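Long-range contact in T cell receptor gamma chain (Monodelphis domestica, PDB 7L15), which pairs with a mu chain to form the marsupial gamma mu T cell receptor, which probably takes part in antigen recognition: residues 119-131 / 203-217. Numbering follows the deposited sequence.
Sequences AFKKKPPKPIFFL and YFYQHEDLGMEPKAF
Phe-129 turns its ring edge to the face of Tyr-203 in an offset T-shaped pair, the planes at 88° and CE1 3.7 Å from Tyr-203 CD2. The same ring's CZ reaches over one face of Phe-217, 3.5 Å from its CG, the planes oblique at 59°. Strand 126-130 has no hydrogen bond to the 203-217 hairpin, so side chains alone bridge the two, and large flat rings are long enough to span that separation. Pro-127 adds CG against Phe-217 CZ.

These strands belong to the two facing sheets of the constant immunoglobulin domain; the aromatic cluster closes the sandwich along this edge, with Tyr-203 reaching inward to Trp-161. Strand 126-130 turns its other side to the T cell receptor mu chain through Ile-128.

Pro-125, compact and rigid, packs CG against Tyr-205 CE2 (3.8 Å) and lays CD over the face of His-207, a CH-pi contact 4.0 Å from the ring centroid. A chi1 of -170° brings the imidazole there, and two bonds fix its rotation: ND1 accepts the Asp-209 amide, tilted from the ring plane, and NE2 donates to Pro-154 O. Asp-209 OD1 lies 3.2 Å from Lys-122 CB, while OD2 faces Pro-124 CD at 3.0 Å, where the proline N has no hydrogen to offer. Lys-122 CD meets Glu-208 OE2 (3.4 Å), the side chains crossing at about a right angle; Glu-208 OE1 bonds to Ser-12 OG and OE2 to Thr-14 N, linking the constant domain to variable-domain strand 12-16.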
# COMPACT_ATOMS: atom_id res chain seq x y z
N ALA B 119 19.60 15.82 -9.88
CA ALA B 119 19.59 16.57 -8.63
C ALA B 119 18.18 16.60 -8.07
O ALA B 119 17.20 16.63 -8.82
CB ALA B 119 20.10 17.99 -8.84
N PHE B 120 18.07 16.56 -6.75
CA PHE B 120 16.77 16.59 -6.09
C PHE B 120 16.93 17.27 -4.74
O PHE B 120 18.03 17.34 -4.18
CB PHE B 120 16.20 15.18 -5.88
CG PHE B 120 16.98 14.37 -4.89
CD1 PHE B 120 18.06 13.59 -5.31
CD2 PHE B 120 16.66 14.40 -3.54
CE1 PHE B 120 18.79 12.87 -4.40
CE2 PHE B 120 17.40 13.67 -2.63
CZ PHE B 120 18.46 12.91 -3.06
N LYS B 121 15.81 17.72 -4.20
CA LYS B 121 15.73 18.21 -2.82
C LYS B 121 14.47 17.63 -2.21
O LYS B 121 13.41 17.65 -2.84
CB LYS B 121 15.70 19.74 -2.77
CG LYS B 121 16.87 20.39 -2.00
CD LYS B 121 16.87 21.92 -2.13
CE LYS B 121 17.62 22.39 -3.38
NZ LYS B 121 17.55 23.88 -3.57
N LYS B 122 14.59 17.08 -1.01
CA LYS B 122 13.42 16.58 -0.30
C LYS B 122 12.55 17.75 0.13
O LYS B 122 13.04 18.83 0.46
CB LYS B 122 13.83 15.75 0.92
CG LYS B 122 14.77 14.58 0.61
CD LYS B 122 14.99 13.63 1.81
CE LYS B 122 15.58 14.33 3.04
NZ LYS B 122 17.03 14.64 2.93
N LYS B 123 11.24 17.54 0.11
CA LYS B 123 10.29 18.58 0.46
C LYS B 123 9.18 17.93 1.27
O LYS B 123 8.62 16.90 0.83
CB LYS B 123 9.70 19.30 -0.76
CG LYS B 123 10.73 19.81 -1.74
CD LYS B 123 10.18 20.93 -2.61
CE LYS B 123 9.01 20.48 -3.45
NZ LYS B 123 8.88 21.39 -4.61
N PRO B 124 8.83 18.48 2.42
CA PRO B 124 7.84 17.84 3.29
C PRO B 124 6.43 18.17 2.84
O PRO B 124 6.18 19.23 2.25
CB PRO B 124 8.14 18.44 4.67
CG PRO B 124 8.62 19.83 4.35
CD PRO B 124 9.33 19.75 3.00
N PRO B 125 5.46 17.29 3.12
CA PRO B 125 4.07 17.62 2.83
C PRO B 125 3.64 18.91 3.52
O PRO B 125 4.01 19.18 4.66
CB PRO B 125 3.30 16.41 3.37
CG PRO B 125 4.32 15.31 3.46
CD PRO B 125 5.60 15.99 3.79
N LYS B 126 2.85 19.72 2.80
CA LYS B 126 2.13 20.85 3.38
C LYS B 126 0.65 20.46 3.54
O LYS B 126 -0.09 20.40 2.54
CB LYS B 126 2.27 22.09 2.50
N PRO B 127 0.18 20.16 4.75
CA PRO B 127 -1.19 19.69 4.91
C PRO B 127 -2.21 20.82 4.88
O PRO B 127 -1.97 21.93 5.34
CB PRO B 127 -1.17 19.01 6.29
CG PRO B 127 -0.07 19.64 7.00
CD PRO B 127 0.95 20.10 6.01
N ILE B 128 -3.37 20.51 4.29
CA ILE B 128 -4.52 21.40 4.25
C ILE B 128 -5.75 20.59 4.63
O ILE B 128 -6.05 19.57 3.99
CB ILE B 128 -4.73 22.05 2.87
CG1 ILE B 128 -3.51 22.88 2.47
CG2 ILE B 128 -5.97 22.94 2.88
CD1 ILE B 128 -3.69 23.60 1.15
N PHE B 129 -6.46 21.03 5.66
CA PHE B 129 -7.60 20.31 6.22
C PHE B 129 -8.90 20.99 5.85
O PHE B 129 -9.01 22.22 5.88
CB PHE B 129 -7.51 20.23 7.75
CG PHE B 129 -6.37 19.39 8.24
CD1 PHE B 129 -6.52 18.03 8.41
CD2 PHE B 129 -5.15 19.97 8.56
CE1 PHE B 129 -5.47 17.26 8.88
CE2 PHE B 129 -4.09 19.21 9.03
CZ PHE B 129 -4.25 17.86 9.19
N PHE B 130 -9.90 20.18 5.50
CA PHE B 130 -11.26 20.64 5.28
C PHE B 130 -12.16 19.87 6.24
O PHE B 130 -12.05 18.65 6.35
CB PHE B 130 -11.72 20.40 3.83
CG PHE B 130 -10.79 20.95 2.77
CD1 PHE B 130 -9.73 20.20 2.31
CD2 PHE B 130 -11.02 22.20 2.21
CE1 PHE B 130 -8.89 20.69 1.31
CE2 PHE B 130 -10.18 22.69 1.22
CZ PHE B 130 -9.11 21.93 0.78
N LEU B 131 -13.05 20.57 6.91
CA LEU B 131 -13.84 19.91 7.93
C LEU B 131 -15.27 19.70 7.47
O LEU B 131 -15.72 20.35 6.52
CB LEU B 131 -13.80 20.73 9.23
CG LEU B 131 -12.39 20.71 9.83
CD1 LEU B 131 -11.70 22.04 9.60
CD2 LEU B 131 -12.41 20.38 11.30
N TYR B 203 -5.04 12.54 13.05
CA TYR B 203 -4.56 12.32 11.70
C TYR B 203 -3.04 12.28 11.71
O TYR B 203 -2.40 13.16 12.30
CB TYR B 203 -5.06 13.44 10.77
CG TYR B 203 -4.43 13.43 9.39
CD1 TYR B 203 -4.95 12.63 8.37
CD2 TYR B 203 -3.31 14.21 9.10
CE1 TYR B 203 -4.37 12.62 7.10
CE2 TYR B 203 -2.72 14.20 7.84
CZ TYR B 203 -3.25 13.42 6.85
OH TYR B 203 -2.67 13.42 5.60
N PHE B 204 -2.47 11.26 11.07
CA PHE B 204 -1.03 11.04 11.04
C PHE B 204 -0.50 10.99 9.62
O PHE B 204 -1.16 10.46 8.72
CB PHE B 204 -0.64 9.71 11.68
CG PHE B 204 -1.08 9.55 13.08
CD1 PHE B 204 -2.27 8.93 13.37
CD2 PHE B 204 -0.27 9.96 14.12
CE1 PHE B 204 -2.67 8.75 14.69
CE2 PHE B 204 -0.66 9.78 15.44
CZ PHE B 204 -1.85 9.17 15.72
N TYR B 205 0.73 11.47 9.42
CA TYR B 205 1.42 11.15 8.18
C TYR B 205 2.92 10.99 8.42
O TYR B 205 3.49 11.57 9.34
CB TYR B 205 1.16 12.20 7.07
CG TYR B 205 1.64 13.60 7.34
CD1 TYR B 205 0.85 14.51 8.04
CD2 TYR B 205 2.88 14.04 6.87
CE1 TYR B 205 1.29 15.81 8.27
CE2 TYR B 205 3.32 15.32 7.09
CZ TYR B 205 2.54 16.20 7.79
OH TYR B 205 3.02 17.47 8.00
N GLN B 206 3.54 10.16 7.57
CA GLN B 206 4.98 9.94 7.56
C GLN B 206 5.53 10.28 6.19
O GLN B 206 4.88 10.07 5.16
CB GLN B 206 5.35 8.49 7.90
CG GLN B 206 5.01 8.06 9.31
CD GLN B 206 5.09 6.55 9.47
OE1 GLN B 206 6.04 5.93 9.01
NE2 GLN B 206 4.09 5.96 10.11
N HIS B 207 6.76 10.79 6.18
CA HIS B 207 7.40 11.18 4.94
C HIS B 207 8.89 11.26 5.19
O HIS B 207 9.33 11.55 6.32
CB HIS B 207 6.88 12.52 4.43
CG HIS B 207 7.35 12.84 3.05
ND1 HIS B 207 8.54 13.49 2.80
CD2 HIS B 207 6.82 12.53 1.85
CE1 HIS B 207 8.70 13.61 1.50
NE2 HIS B 207 7.67 13.04 0.89
N GLU B 208 9.67 11.01 4.13
CA GLU B 208 11.12 10.93 4.30
C GLU B 208 11.70 12.26 4.77
O GLU B 208 12.70 12.27 5.50
CB GLU B 208 11.78 10.47 2.99
CG GLU B 208 13.29 10.31 3.07
CD GLU B 208 13.96 10.06 1.71
OE1 GLU B 208 13.26 9.66 0.75
OE2 GLU B 208 15.19 10.25 1.60
N ASP B 209 11.08 13.38 4.42
CA ASP B 209 11.63 14.65 4.86
C ASP B 209 11.35 14.93 6.33
O ASP B 209 11.91 15.87 6.88
CB ASP B 209 11.12 15.81 4.00
CG ASP B 209 12.04 17.02 4.05
OD1 ASP B 209 13.26 16.84 3.85
OD2 ASP B 209 11.55 18.14 4.30
N LEU B 210 10.49 14.13 6.96
CA LEU B 210 10.24 14.18 8.39
C LEU B 210 11.12 13.22 9.16
O LEU B 210 11.01 13.14 10.39
CB LEU B 210 8.77 13.85 8.67
CG LEU B 210 7.70 14.69 7.99
CD1 LEU B 210 6.34 14.30 8.53
CD2 LEU B 210 7.96 16.17 8.22
N GLY B 211 11.99 12.47 8.47
CA GLY B 211 12.69 11.38 9.12
C GLY B 211 11.70 10.32 9.57
O GLY B 211 10.67 10.08 8.93
N MET B 212 12.00 9.69 10.71
CA MET B 212 11.21 8.55 11.15
C MET B 212 9.92 8.93 11.86
O MET B 212 8.93 8.21 11.74
CB MET B 212 12.05 7.64 12.05
CG MET B 212 13.14 6.89 11.32
SD MET B 212 14.18 6.00 12.50
CE MET B 212 12.92 5.28 13.56
N GLU B 213 9.90 10.05 12.58
CA GLU B 213 8.77 10.37 13.45
C GLU B 213 7.56 10.84 12.64
O GLU B 213 7.70 11.75 11.82
CB GLU B 213 9.15 11.45 14.48
CG GLU B 213 10.61 11.45 14.91
CD GLU B 213 11.00 12.73 15.66
OE1 GLU B 213 10.81 12.78 16.89
OE2 GLU B 213 11.48 13.69 15.00
N PRO B 214 6.39 10.25 12.85
CA PRO B 214 5.17 10.81 12.24
C PRO B 214 4.88 12.22 12.71
O PRO B 214 5.23 12.61 13.83
CB PRO B 214 4.06 9.85 12.71
CG PRO B 214 4.78 8.57 13.05
CD PRO B 214 6.15 8.96 13.51
N LYS B 215 4.25 12.99 11.83
CA LYS B 215 3.52 14.21 12.20
C LYS B 215 2.08 13.83 12.54
O LYS B 215 1.50 12.96 11.89
CB LYS B 215 3.54 15.23 11.06
CG LYS B 215 2.98 16.60 11.43
CD LYS B 215 3.84 17.29 12.49
CE LYS B 215 3.33 18.69 12.80
NZ LYS B 215 3.45 19.59 11.61
N ALA B 216 1.52 14.48 13.56
CA ALA B 216 0.18 14.15 14.02
C ALA B 216 -0.63 15.42 14.24
O ALA B 216 -0.13 16.39 14.80
CB ALA B 216 0.20 13.35 15.32
N PHE B 217 -1.90 15.39 13.81
CA PHE B 217 -2.83 16.48 14.05
C PHE B 217 -4.03 15.98 14.83
O PHE B 217 -4.51 14.87 14.60
CB PHE B 217 -3.27 17.14 12.74
CG PHE B 217 -2.18 17.89 12.06
CD1 PHE B 217 -1.99 19.25 12.32
CD2 PHE B 217 -1.29 17.25 11.22
CE1 PHE B 217 -0.96 19.95 11.71
CE2 PHE B 217 -0.26 17.94 10.61
CZ PHE B 217 -0.09 19.29 10.86